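Local coordinates for protein Two-component system sensor histidine kinase (Bacteroides thetaiotaomicron, PDB 3OTT) that probably senses saccharides through an extracellular part of two beta-propellers and a beta-sandwich, passing the signal to its histidine kinase and DNA-binding parts, at residues L191-S195 with I207-G211; R376-K382 with T421-D427; S470-Q476 with V487-N492; E608-Y612 with I621-N625. One frame throughout, in Å; residues are numbered along the deposited sequence.

In the fold
All four contacts are partly buried, yet they show how a beta-propeller joins its strands in different ways. Contacts 1 and 3 pair the first and second strands of a blade around a classic beta bulge, one in each propeller, with centres about 65 Å apart on opposite sides of the chain's centre. Contact 4 pairs the second and third strands of the blade that closes the second propeller, and is nearest the middle of the chain. Contact 2 instead joins two neighbouring blades, through stacked side chains and side-chain-to-backbone bonds, with no backbone pairing. Contacts 2 and 3 touch, Y422 and Y423 packing against N475 and Q476, and both meet the second subunit.

Contact 1 of 4, residues L191-S195 with I207-G211; sequences LFVNS and IGTEG
The backbones of V193-S195 and I207-T209 run antiparallel but strongly twisted, at 123°, and meet at a classic beta bulge in which N194 and S195 both face G208. The carbonyl O of G208 takes a bond from S195 N at 3.3 Å and a weak, bent one from N194 N, while G208 N returns a straight bond of 2.8 Å to S195 O. Ahead of the bulge the pairing gives way to side chains. With its CG turned away from the backbone N (chi1 -153°), L191 crosses T209 at about a right angle, resting CD2 on T209 CG2 at 3.9 Å and CD1 beside E210 O at 3.7 Å. V193 CG2 is also 4.0 Å from T209 CG2, and V193 CG1 touches I207 CG2 at 3.9 Å. Cutting L191 back to an alanine would probably open a gap over T209 CG2 and uncover part of the corner at E210. The polar ends find partners beyond the two segments: T209 OG1 bonds Y212 O in the third strand of the blade, and N194 ND2 bonds I234 O in the next blade. Backbone bonds and methyl contacts thus join the pair, while amide and hydroxyl tie it to neighbouring strands.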
loop_
_atom_site.group_PDB
_atom_site.type_symbol
_atom_site.label_atom_id
_atom_site.label_comp_id
_atom_site.label_asym_id
_atom_site.label_seq_id
_atom_site.Cartn_x
_atom_site.Cartn_y
_atom_site.Cartn_z
ATOM N N LEU B 191 -40.195 8.724 -0.380
ATOM C CA LEU B 191 -39.050 9.313 -0.994
ATOM C C LEU B 191 -38.187 8.293 -1.760
ATOM O O LEU B 191 -37.495 7.494 -1.156
ATOM C CB LEU B 191 -38.267 10.159 0.006
ATOM C CG LEU B 191 -37.482 11.272 -0.686
ATOM C CD1 LEU B 191 -38.367 12.314 -1.433
ATOM C CD2 LEU B 191 -36.618 11.959 0.377
ATOM N N PHE B 192 -38.263 8.339 -3.090
ATOM C CA PHE B 192 -37.374 7.547 -3.980
ATOM C C PHE B 192 -35.946 7.849 -3.678
ATOM O O PHE B 192 -35.546 8.981 -3.792
ATOM C CB PHE B 192 -37.463 8.002 -5.470
ATOM C CG PHE B 192 -38.698 7.597 -6.202
ATOM C CD1 PHE B 192 -38.661 6.503 -7.100
ATOM C CD2 PHE B 192 -39.882 8.363 -6.097
ATOM C CE1 PHE B 192 -39.803 6.110 -7.853
ATOM C CE2 PHE B 192 -41.037 8.007 -6.828
ATOM C CZ PHE B 192 -40.999 6.861 -7.719
ATOM N N VAL B 193 -35.131 6.846 -3.437
ATOM C CA VAL B 193 -33.714 7.128 -3.408
ATOM C C VAL B 193 -33.057 6.489 -4.610
ATOM O O VAL B 193 -32.806 5.280 -4.610
ATOM C CB VAL B 193 -33.054 6.649 -2.113
ATOM C CG1 VAL B 193 -31.527 6.720 -2.242
ATOM C CG2 VAL B 193 -33.533 7.488 -0.914
ATOM N N ASN B 194 -32.755 7.308 -5.622
ATOM C CA ASN B 194 -32.237 6.826 -6.898
ATOM C C ASN B 194 -30.762 6.609 -6.881
ATOM O O ASN B 194 -30.229 5.859 -7.736
ATOM C CB ASN B 194 -32.403 7.854 -8.025
ATOM C CG ASN B 194 -33.794 8.346 -8.193
ATOM O OD1 ASN B 194 -34.746 7.562 -8.297
ATOM N ND2 ASN B 194 -33.937 9.676 -8.248
ATOM N N SER B 195 -30.047 7.298 -5.988
ATOM C CA SER B 195 -28.581 7.319 -6.177
ATOM C C SER B 195 -27.810 7.617 -4.897
ATOM O O SER B 195 -28.284 8.449 -4.083
ATOM C CB SER B 195 -28.221 8.380 -7.234
ATOM O OG SER B 195 -26.855 8.285 -7.525
ATOM N N ILE B 207 -26.754 11.461 -1.308
ATOM C CA ILE B 207 -28.047 10.787 -1.500
ATOM C C ILE B 207 -28.926 11.596 -2.458
ATOM O O ILE B 207 -29.303 12.716 -2.183
ATOM C CB ILE B 207 -28.802 10.649 -0.152
ATOM C CG1 ILE B 207 -27.879 9.987 0.904
ATOM C CG2 ILE B 207 -30.037 9.764 -0.347
ATOM C CD1 ILE B 207 -28.193 10.400 2.312
ATOM N N GLY B 208 -29.164 11.069 -3.640
ATOM C CA GLY B 208 -29.995 11.762 -4.624
ATOM C C GLY B 208 -31.377 11.142 -4.688
ATOM O O GLY B 208 -31.545 9.926 -4.779
ATOM N N THR B 209 -32.366 12.006 -4.639
ATOM C CA THR B 209 -33.752 11.665 -4.583
ATOM C C THR B 209 -34.507 12.529 -5.604
ATOM O O THR B 209 -33.930 13.375 -6.293
ATOM C CB THR B 209 -34.345 11.971 -3.162
ATOM O OG1 THR B 209 -34.347 13.389 -2.929
ATOM C CG2 THR B 209 -33.576 11.282 -2.017
ATOM N N GLU B 210 -35.803 12.319 -5.702
ATOM C CA GLU B 210 -36.650 13.279 -6.335
ATOM C C GLU B 210 -36.735 14.480 -5.430
ATOM O O GLU B 210 -37.294 14.408 -4.334
ATOM C CB GLU B 210 -38.062 12.706 -6.551
ATOM C CG GLU B 210 -39.058 13.734 -7.151
ATOM C CD GLU B 210 -40.212 13.113 -8.028
ATOM O OE1 GLU B 210 -40.142 11.895 -8.394
ATOM O OE2 GLU B 210 -41.184 13.877 -8.374
ATOM N N GLY B 211 -36.169 15.590 -5.882
ATOM C CA GLY B 211 -36.366 16.875 -5.233
ATOM C C GLY B 211 -35.211 17.406 -4.385
ATOM O O GLY B 211 -35.190 18.580 -4.052
#

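Contact 2 of 4, residues R376-K382 with T421-D427; sequences RHIYEDK and TYYIFED
R376 on Y422 and H377 on Y423 make two flat stacks between strands that share no backbone-to-backbone hydrogen bond. The guanidinium of R376 lies on one face of the Y422 ring, centres 4.0 Å apart and planes at 20°, with CD also above that face. One residue on, the H377 and Y423 rings stack face to face, centroids 3.7 Å apart and planes at 17°, and I424 O sits at the histidine's edge. R376 is held further by D391 through NH1 and, through NH2, by the carbonyl of Q129 of the second subunit. Strands 376-380 and 421-426 run nearly parallel because each is the first strand of its blade, and such strands line up around the axis of a beta-propeller; here side chains of one reach across to the other. Y379, its CG anti to the backbone N (chi1 174°), extends over F425, whose CA lies 3.8 Å from the ring centroid, and its OH accepts E426 N at 2.8 Å. A phenylalanine in place of Y379 would probably leave E426 N without this mate. Beyond it, E426 OE1 takes the K382 N bond (3.2 Å) from above the carboxylate plane. D381 OD2 comes within 3.8 Å of the same oxygen, a pairing of like charges that K446 probably eases by forming salt bridges to both.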
loop_
_atom_site.group_PDB
_atom_site.type_symbol
_atom_site.label_atom_id
_atom_site.label_comp_id
_atom_site.label_asym_id
_atom_site.label_seq_id
_atom_site.Cartn_x
_atom_site.Cartn_y
_atom_site.Cartn_z
ATOM N N ARG B 376 21.482 13.351 -0.798
ATOM C CA ARG B 376 21.719 14.778 -1.076
ATOM C C ARG B 376 22.213 15.022 -2.518
ATOM O O ARG B 376 22.061 16.103 -3.042
ATOM C CB ARG B 376 22.648 15.398 -0.019
ATOM C CG ARG B 376 22.374 14.923 1.408
ATOM C CD ARG B 376 22.854 15.795 2.516
ATOM N NE ARG B 376 21.997 16.909 2.541
ATOM C CZ ARG B 376 21.213 17.346 3.529
ATOM N NH1 ARG B 376 21.128 16.798 4.756
ATOM N NH2 ARG B 376 20.520 18.420 3.213
ATOM N N HIS B 377 22.716 13.997 -3.185
ATOM C CA HIS B 377 23.193 14.175 -4.539
ATOM C C HIS B 377 23.484 12.846 -5.193
ATOM O O HIS B 377 23.940 11.908 -4.526
ATOM C CB HIS B 377 24.411 15.097 -4.638
ATOM C CG HIS B 377 24.626 15.652 -6.014
ATOM N ND1 HIS B 377 25.847 15.601 -6.662
ATOM C CD2 HIS B 377 23.764 16.224 -6.887
ATOM C CE1 HIS B 377 25.730 16.161 -7.857
ATOM N NE2 HIS B 377 24.473 16.554 -8.010
ATOM N N ILE B 378 23.122 12.762 -6.472
ATOM C CA ILE B 378 23.388 11.606 -7.304
ATOM C C ILE B 378 24.244 12.061 -8.519
ATOM O O ILE B 378 23.910 13.050 -9.192
ATOM C CB ILE B 378 22.065 10.943 -7.773
ATOM C CG1 ILE B 378 21.130 10.757 -6.584
ATOM C CG2 ILE B 378 22.356 9.580 -8.491
ATOM C CD1 ILE B 378 19.620 10.409 -6.997
ATOM N N TYR B 379 25.316 11.320 -8.817
ATOM C CA TYR B 379 26.271 11.693 -9.814
ATOM C C TYR B 379 26.843 10.476 -10.548
ATOM O O TYR B 379 27.186 9.440 -9.958
ATOM C CB TYR B 379 27.386 12.448 -9.130
ATOM C CG TYR B 379 28.562 12.809 -10.013
ATOM C CD1 TYR B 379 28.440 13.806 -10.994
ATOM C CD2 TYR B 379 29.771 12.174 -9.854
ATOM C CE1 TYR B 379 29.500 14.148 -11.813
ATOM C CE2 TYR B 379 30.855 12.501 -10.667
ATOM C CZ TYR B 379 30.705 13.497 -11.639
ATOM O OH TYR B 379 31.756 13.851 -12.411
ATOM N N GLU B 380 26.978 10.603 -11.852
ATOM C CA GLU B 380 27.676 9.570 -12.612
ATOM C C GLU B 380 29.029 10.099 -13.069
ATOM O O GLU B 380 29.087 11.173 -13.680
ATOM C CB GLU B 380 26.823 9.151 -13.840
ATOM C CG GLU B 380 27.374 7.933 -14.493
ATOM C CD GLU B 380 26.591 7.425 -15.702
ATOM O OE1 GLU B 380 25.362 7.666 -15.877
ATOM O OE2 GLU B 380 27.220 6.718 -16.470
ATOM N N ASP B 381 30.105 9.373 -12.795
ATOM C CA ASP B 381 31.468 9.880 -13.141
ATOM C C ASP B 381 31.896 9.640 -14.592
ATOM O O ASP B 381 31.052 9.263 -15.442
ATOM C CB ASP B 381 32.552 9.399 -12.178
ATOM C CG ASP B 381 32.841 7.888 -12.287
ATOM O OD1 ASP B 381 32.531 7.253 -13.331
ATOM O OD2 ASP B 381 33.403 7.327 -11.305
ATOM N N LYS B 382 33.201 9.822 -14.865
ATOM C CA LYS B 382 33.742 9.771 -16.232
ATOM C C LYS B 382 33.835 8.358 -16.714
ATOM O O LYS B 382 33.952 8.135 -17.906
ATOM C CB LYS B 382 35.171 10.378 -16.342
ATOM C CG LYS B 382 35.381 11.756 -15.707
ATOM C CD LYS B 382 34.505 12.832 -16.337
ATOM C CE LYS B 382 35.045 14.213 -15.916
ATOM N NZ LYS B 382 34.069 15.239 -16.253
ATOM N N THR B 421 27.860 14.418 3.548
ATOM C CA THR B 421 28.241 14.794 2.186
ATOM C C THR B 421 27.112 15.412 1.391
ATOM O O THR B 421 26.027 14.835 1.347
ATOM C CB THR B 421 28.828 13.550 1.424
ATOM O OG1 THR B 421 30.068 13.210 2.071
ATOM C CG2 THR B 421 29.182 13.942 -0.063
ATOM N N TYR B 422 27.355 16.584 0.774
ATOM C CA TYR B 422 26.298 17.347 0.078
ATOM C C TYR B 422 26.413 17.278 -1.413
ATOM O O TYR B 422 25.382 17.390 -2.062
ATOM C CB TYR B 422 26.243 18.861 0.473
ATOM C CG TYR B 422 25.504 19.038 1.789
ATOM C CD1 TYR B 422 25.973 18.412 2.957
ATOM C CD2 TYR B 422 24.296 19.757 1.857
ATOM C CE1 TYR B 422 25.278 18.524 4.187
ATOM C CE2 TYR B 422 23.589 19.868 3.101
ATOM C CZ TYR B 422 24.096 19.251 4.241
ATOM O OH TYR B 422 23.442 19.355 5.445
ATOM N N TYR B 423 27.635 17.116 -1.947
ATOM C CA TYR B 423 27.845 17.195 -3.388
ATOM C C TYR B 423 29.156 16.518 -3.747
ATOM O O TYR B 423 30.134 16.498 -2.953
ATOM C CB TYR B 423 27.878 18.674 -3.851
ATOM C CG TYR B 423 27.133 19.008 -5.117
ATOM C CD1 TYR B 423 25.726 18.975 -5.155
ATOM C CD2 TYR B 423 27.812 19.377 -6.274
ATOM C CE1 TYR B 423 25.011 19.291 -6.316
ATOM C CE2 TYR B 423 27.103 19.679 -7.445
ATOM C CZ TYR B 423 25.707 19.646 -7.436
ATOM O OH TYR B 423 25.008 19.930 -8.589
ATOM N N ILE B 424 29.183 15.995 -4.959
ATOM C CA ILE B 424 30.333 15.294 -5.488
ATOM C C ILE B 424 30.422 15.480 -6.968
ATOM O O ILE B 424 29.387 15.553 -7.639
ATOM C CB ILE B 424 30.217 13.808 -5.201
ATOM C CG1 ILE B 424 31.322 13.014 -5.900
ATOM C CG2 ILE B 424 28.954 13.282 -5.739
ATOM C CD1 ILE B 424 31.567 11.680 -5.174
ATOM N N PHE B 425 31.650 15.595 -7.476
ATOM C CA PHE B 425 31.913 15.455 -8.922
ATOM C C PHE B 425 33.308 14.923 -9.145
ATOM O O PHE B 425 34.115 14.952 -8.231
ATOM C CB PHE B 425 31.678 16.791 -9.718
ATOM C CG PHE B 425 32.735 17.883 -9.455
ATOM C CD1 PHE B 425 32.492 18.913 -8.514
ATOM C CD2 PHE B 425 33.936 17.892 -10.130
ATOM C CE1 PHE B 425 33.430 19.928 -8.266
ATOM C CE2 PHE B 425 34.941 18.917 -9.886
ATOM C CZ PHE B 425 34.670 19.933 -8.949
ATOM N N GLU B 426 33.609 14.489 -10.378
ATOM C CA GLU B 426 34.948 14.025 -10.730
ATOM C C GLU B 426 35.593 15.045 -11.687
ATOM O O GLU B 426 34.941 15.478 -12.617
ATOM C CB GLU B 426 34.957 12.604 -11.338
ATOM C CG GLU B 426 36.443 12.112 -11.663
ATOM C CD GLU B 426 36.592 10.804 -12.537
ATOM O OE1 GLU B 426 35.632 10.049 -12.735
ATOM O OE2 GLU B 426 37.716 10.519 -13.037
ATOM N N ASP B 427 36.851 15.450 -11.426
ATOM C CA ASP B 427 37.508 16.370 -12.324
ATOM C C ASP B 427 38.092 15.632 -13.514
ATOM O O ASP B 427 37.832 14.454 -13.690
ATOM C CB ASP B 427 38.537 17.273 -11.621
ATOM C CG ASP B 427 39.750 16.513 -11.055
ATOM O OD1 ASP B 427 39.990 15.334 -11.392
ATOM O OD2 ASP B 427 40.488 17.139 -10.245
#

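Contact 3 of 4, residues S470-Q476 with V487-N492; sequences SGMFINQ and VLLYNN
L488 meets N475 and Q476 together, because these two residues share it across a classic beta bulge, and its side chain can be followed atom by atom. CB lies 3.6 Å from the carbonyl O of Q476. With CG placed anti to the backbone N (chi1 -178°), the branch point runs alongside the glutamine and sits 3.8 Å from Q476 OE1. From there CD1 turns to the CB of N475, modelled so close (3.2 Å) that the exact distance is doubtful. The leucine also packs on P519 and L522 of the following blade, so it lies between two blades. Its backbone is gripped as well: L488 O accepts N475 N at 2.8 Å and, weakly, Q476 N, while L488 N gives a bond to Q476 O. The hairpin joins the first two strands of a propeller blade. On its face of I474 and L489, I474 CG1 nears L489 CD2; I474 CG2 also meets V487 CG1 at 3.7 Å. Where the loops leave this end of the hairpin, Y490 N bonds F473 O at 2.8 Å; these two residues meet through their CB atoms, and they pack on S130 and E98, respectively, of the second subunit. Farther out, N492 ND2 reaches S470 O in a weak bond of 3.3 Å, and K507 bonds both N492 OD1 and S470 OG; S470 OG also bonds D496. The chemistry therefore grades from a backbone-bonded, leucine-packed centre to a polar fringe where K507, bonded to both loops, adds to the weak amide bond.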
loop_
_atom_site.group_PDB
_atom_site.type_symbol
_atom_site.label_atom_id
_atom_site.label_comp_id
_atom_site.label_asym_id
_atom_site.label_seq_id
_atom_site.Cartn_x
_atom_site.Cartn_y
_atom_site.Cartn_z
ATOM N N SER B 470 35.719 30.349 2.866
ATOM C CA SER B 470 34.911 31.315 3.619
ATOM C C SER B 470 34.143 30.711 4.766
ATOM O O SER B 470 33.518 31.458 5.522
ATOM C CB SER B 470 33.878 31.953 2.661
ATOM O OG SER B 470 34.547 32.738 1.638
ATOM N N GLY B 471 34.145 29.378 4.874
ATOM C CA GLY B 471 33.331 28.617 5.843
ATOM C C GLY B 471 33.469 27.113 5.661
ATOM O O GLY B 471 34.157 26.653 4.741
ATOM N N MET B 472 32.805 26.332 6.522
ATOM C CA MET B 472 33.000 24.881 6.554
ATOM C C MET B 472 31.767 24.105 6.066
ATOM O O MET B 472 31.870 22.879 5.812
ATOM C CB MET B 472 33.434 24.402 7.939
ATOM C CG MET B 472 34.877 24.822 8.313
ATOM S SD MET B 472 36.131 24.151 7.160
ATOM C CE MET B 472 36.247 22.456 7.634
ATOM N N PHE B 473 30.642 24.825 5.926
ATOM C CA PHE B 473 29.387 24.276 5.394
ATOM C C PHE B 473 29.212 24.580 3.924
ATOM O O PHE B 473 28.806 25.697 3.504
ATOM C CB PHE B 473 28.164 24.745 6.179
ATOM C CG PHE B 473 28.491 25.092 7.593
ATOM C CD1 PHE B 473 28.247 24.170 8.627
ATOM C CD2 PHE B 473 29.119 26.315 7.893
ATOM C CE1 PHE B 473 28.581 24.467 9.948
ATOM C CE2 PHE B 473 29.469 26.631 9.202
ATOM C CZ PHE B 473 29.188 25.705 10.244
ATOM N N ILE B 474 29.482 23.551 3.154
ATOM C CA ILE B 474 29.503 23.709 1.710
ATOM C C ILE B 474 28.343 22.956 1.051
ATOM O O ILE B 474 28.185 21.757 1.259
ATOM C CB ILE B 474 30.877 23.354 1.173
ATOM C CG1 ILE B 474 31.863 24.459 1.581
ATOM C CG2 ILE B 474 30.900 23.498 -0.319
ATOM C CD1 ILE B 474 32.621 24.270 2.721
ATOM N N ASN B 475 27.502 23.672 0.312
ATOM C CA ASN B 475 26.334 23.076 -0.321
ATOM C C ASN B 475 26.618 22.400 -1.657
ATOM O O ASN B 475 26.148 21.313 -1.846
ATOM C CB ASN B 475 25.142 24.061 -0.459
ATOM C CG ASN B 475 24.264 24.201 0.860
ATOM O OD1 ASN B 475 24.773 24.270 1.981
ATOM N ND2 ASN B 475 22.937 24.293 0.679
ATOM N N GLN B 476 27.286 23.077 -2.598
ATOM C CA GLN B 476 27.497 22.627 -4.002
ATOM C C GLN B 476 28.839 23.171 -4.529
ATOM O O GLN B 476 29.233 24.319 -4.247
ATOM C CB GLN B 476 26.458 23.211 -4.962
ATOM C CG GLN B 476 25.101 22.571 -4.961
ATOM C CD GLN B 476 23.974 23.595 -5.064
ATOM O OE1 GLN B 476 23.806 24.428 -4.189
ATOM N NE2 GLN B 476 23.203 23.520 -6.109
ATOM N N VAL B 487 32.078 27.420 -5.622
ATOM C CA VAL B 487 31.694 26.831 -4.348
ATOM C C VAL B 487 30.543 27.635 -3.742
ATOM O O VAL B 487 30.682 28.845 -3.514
ATOM C CB VAL B 487 32.851 26.939 -3.392
ATOM C CG1 VAL B 487 32.441 26.384 -2.007
ATOM C CG2 VAL B 487 34.052 26.244 -3.953
ATOM N N LEU B 488 29.419 26.970 -3.520
ATOM C CA LEU B 488 28.296 27.567 -2.803
ATOM C C LEU B 488 28.376 27.157 -1.301
ATOM O O LEU B 488 28.407 25.958 -0.989
ATOM C CB LEU B 488 27.011 27.109 -3.486
ATOM C CG LEU B 488 25.616 27.592 -3.029
ATOM C CD1 LEU B 488 25.348 27.067 -1.645
ATOM C CD2 LEU B 488 25.383 29.154 -3.041
ATOM N N LEU B 489 28.501 28.145 -0.402
ATOM C CA LEU B 489 28.491 27.924 1.057
ATOM C C LEU B 489 27.133 28.246 1.693
ATOM O O LEU B 489 26.417 29.065 1.205
ATOM C CB LEU B 489 29.621 28.706 1.782
ATOM C CG LEU B 489 31.012 28.436 1.157
ATOM C CD1 LEU B 489 31.327 29.425 0.006
ATOM C CD2 LEU B 489 32.103 28.408 2.152
ATOM N N TYR B 490 26.788 27.573 2.783
ATOM C CA TYR B 490 25.495 27.775 3.440
ATOM C C TYR B 490 25.505 29.153 4.138
ATOM O O TYR B 490 26.464 29.500 4.869
ATOM C CB TYR B 490 25.239 26.624 4.424
ATOM C CG TYR B 490 23.989 26.762 5.300
ATOM C CD1 TYR B 490 22.698 26.532 4.771
ATOM C CD2 TYR B 490 24.086 27.120 6.673
ATOM C CE1 TYR B 490 21.538 26.648 5.563
ATOM C CE2 TYR B 490 22.907 27.245 7.493
ATOM C CZ TYR B 490 21.644 26.987 6.918
ATOM O OH TYR B 490 20.484 27.101 7.680
ATOM N N ASN B 491 24.454 29.934 3.907
ATOM C CA ASN B 491 24.261 31.260 4.595
ATOM C C ASN B 491 25.555 32.086 4.782
ATOM O O ASN B 491 25.992 32.379 5.884
ATOM C CB ASN B 491 23.439 31.143 5.909
ATOM C CG ASN B 491 22.862 32.521 6.377
ATOM O OD1 ASN B 491 22.373 33.324 5.551
ATOM N ND2 ASN B 491 22.954 32.803 7.688
ATOM N N ASN B 492 26.150 32.437 3.647
ATOM C CA ASN B 492 27.439 33.121 3.546
ATOM C C ASN B 492 27.269 34.321 2.595
ATOM O O ASN B 492 26.148 34.656 2.214
ATOM C CB ASN B 492 28.469 32.145 2.957
ATOM C CG ASN B 492 29.919 32.462 3.396
ATOM O OD1 ASN B 492 30.546 33.395 2.901
ATOM N ND2 ASN B 492 30.437 31.664 4.314
#

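Contact 4 of 4, residues E608-Y612 with I621-N625; sequences EDCVY and ISHSN
V611 and S622 form the firm centre of this contact, an antiparallel hydrogen-bonded pair in which V611 N reaches S622 O at 2.7 Å and S622 N returns to V611 O at 3.0 Å. On the face of Y612 and I621 the contact is apolar and buried: I621 lies alongside Y612, its CG1 3.9 Å from the ring carbon CE1. I621 CG1 gets there by pointing away from its own carbonyl carbon (chi1 -54°); I621 CG2 also comes within 4.2 Å of C610 CB. The strands are the second and third of a four-stranded propeller blade whose outer strand, 310-313, comes from far earlier in the chain, a closure of the kind called Velcro that joins the ends of the propeller. Toward D609 and S624 the pairing loosens into partly exposed polar residues. D609 and C610 form a G1 beta bulge facing D605 of the first strand, and D609 OD1 accepts the hydroxyl of S624 at 3.0 Å, nearly along the carboxylate C-O bond. That same oxygen has a stronger partner in K568, which forms a salt bridge with it. Close by, S622 OG bonds the carbonyl O of the next residue, H623, at 3.0 Å, while the H623 ring meets that of Y630 and turns an edge to D609 O.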
loop_
_atom_site.group_PDB
_atom_site.type_symbol
_atom_site.label_atom_id
_atom_site.label_comp_id
_atom_site.label_asym_id
_atom_site.label_seq_id
_atom_site.Cartn_x
_atom_site.Cartn_y
_atom_site.Cartn_z
ATOM N N GLU B 608 13.987 11.892 -23.734
ATOM C CA GLU B 608 12.522 11.826 -23.809
ATOM C C GLU B 608 11.894 13.192 -24.036
ATOM O O GLU B 608 10.678 13.331 -23.979
ATOM C CB GLU B 608 11.933 11.166 -22.555
ATOM C CG GLU B 608 12.460 9.764 -22.251
ATOM C CD GLU B 608 11.982 8.689 -23.213
ATOM O OE1 GLU B 608 10.909 8.870 -23.869
ATOM O OE2 GLU B 608 12.696 7.643 -23.303
ATOM N N ASP B 609 12.736 14.206 -24.245
ATOM C CA ASP B 609 12.305 15.610 -24.214
ATOM C C ASP B 609 11.244 15.917 -23.117
ATOM O O ASP B 609 10.124 16.378 -23.411
ATOM C CB ASP B 609 11.797 16.007 -25.605
ATOM C CG ASP B 609 11.648 17.505 -25.771
ATOM O OD1 ASP B 609 12.031 18.239 -24.829
ATOM O OD2 ASP B 609 11.125 17.934 -26.844
ATOM N N CYS B 610 11.567 15.613 -21.867
ATOM C CA CYS B 610 10.647 15.939 -20.796
ATOM C C CYS B 610 11.357 16.306 -19.487
ATOM O O CYS B 610 12.560 16.112 -19.346
ATOM C CB CYS B 610 9.685 14.791 -20.595
ATOM S SG CYS B 610 10.529 13.423 -19.926
ATOM N N VAL B 611 10.594 16.867 -18.551
ATOM C CA VAL B 611 11.103 17.338 -17.252
ATOM C C VAL B 611 10.384 16.624 -16.096
ATOM O O VAL B 611 9.166 16.548 -16.067
ATOM C CB VAL B 611 10.945 18.873 -17.103
ATOM C CG1 VAL B 611 11.485 19.366 -15.722
ATOM C CG2 VAL B 611 11.663 19.586 -18.229
ATOM N N TYR B 612 11.167 16.085 -15.166
ATOM C CA TYR B 612 10.665 15.443 -13.940
ATOM C C TYR B 612 10.718 16.442 -12.805
ATOM O O TYR B 612 11.760 17.103 -12.596
ATOM C CB TYR B 612 11.499 14.207 -13.592
ATOM C CG TYR B 612 11.364 13.153 -14.681
ATOM C CD1 TYR B 612 10.320 12.221 -14.671
ATOM C CD2 TYR B 612 12.245 13.109 -15.733
ATOM C CE1 TYR B 612 10.177 11.289 -15.679
ATOM C CE2 TYR B 612 12.111 12.129 -16.768
ATOM C CZ TYR B 612 11.076 11.259 -16.735
ATOM O OH TYR B 612 10.961 10.339 -17.746
ATOM N N ILE B 621 5.595 15.039 -14.442
ATOM C CA ILE B 621 6.304 14.934 -15.702
ATOM C C ILE B 621 5.662 15.954 -16.585
ATOM O O ILE B 621 4.436 16.088 -16.588
ATOM C CB ILE B 621 6.117 13.587 -16.377
ATOM C CG1 ILE B 621 6.483 12.439 -15.438
ATOM C CG2 ILE B 621 6.959 13.504 -17.634
ATOM C CD1 ILE B 621 6.160 11.042 -16.062
ATOM N N SER B 622 6.481 16.652 -17.346
ATOM C CA SER B 622 6.012 17.707 -18.202
ATOM C C SER B 622 6.918 17.733 -19.431
ATOM O O SER B 622 8.114 17.462 -19.319
ATOM C CB SER B 622 6.072 19.027 -17.440
ATOM O OG SER B 622 5.694 20.130 -18.239
ATOM N N HIS B 623 6.347 18.023 -20.601
ATOM C CA HIS B 623 7.160 18.416 -21.752
ATOM C C HIS B 623 7.903 19.719 -21.465
ATOM O O HIS B 623 7.462 20.530 -20.668
ATOM C CB HIS B 623 6.296 18.661 -22.986
ATOM C CG HIS B 623 5.570 17.458 -23.488
ATOM N ND1 HIS B 623 4.205 17.456 -23.704
ATOM C CD2 HIS B 623 6.012 16.230 -23.849
ATOM C CE1 HIS B 623 3.839 16.276 -24.179
ATOM N NE2 HIS B 623 4.917 15.513 -24.271
ATOM N N SER B 624 9.004 19.924 -22.171
ATOM C CA SER B 624 9.808 21.140 -22.078
ATOM C C SER B 624 9.117 22.411 -22.513
ATOM O O SER B 624 9.341 23.489 -21.940
ATOM C CB SER B 624 11.031 20.950 -22.926
ATOM O OG SER B 624 11.764 19.920 -22.315
ATOM N N ASN B 625 8.272 22.283 -23.527
ATOM C CA ASN B 625 7.664 23.457 -24.170
ATOM C C ASN B 625 6.202 23.689 -23.825
ATOM O O ASN B 625 5.452 24.211 -24.667
ATOM C CB ASN B 625 7.813 23.355 -25.689
ATOM C CG ASN B 625 7.079 22.161 -26.270
ATOM O OD1 ASN B 625 6.589 21.297 -25.525
ATOM N ND2 ASN B 625 7.005 22.094 -27.614
#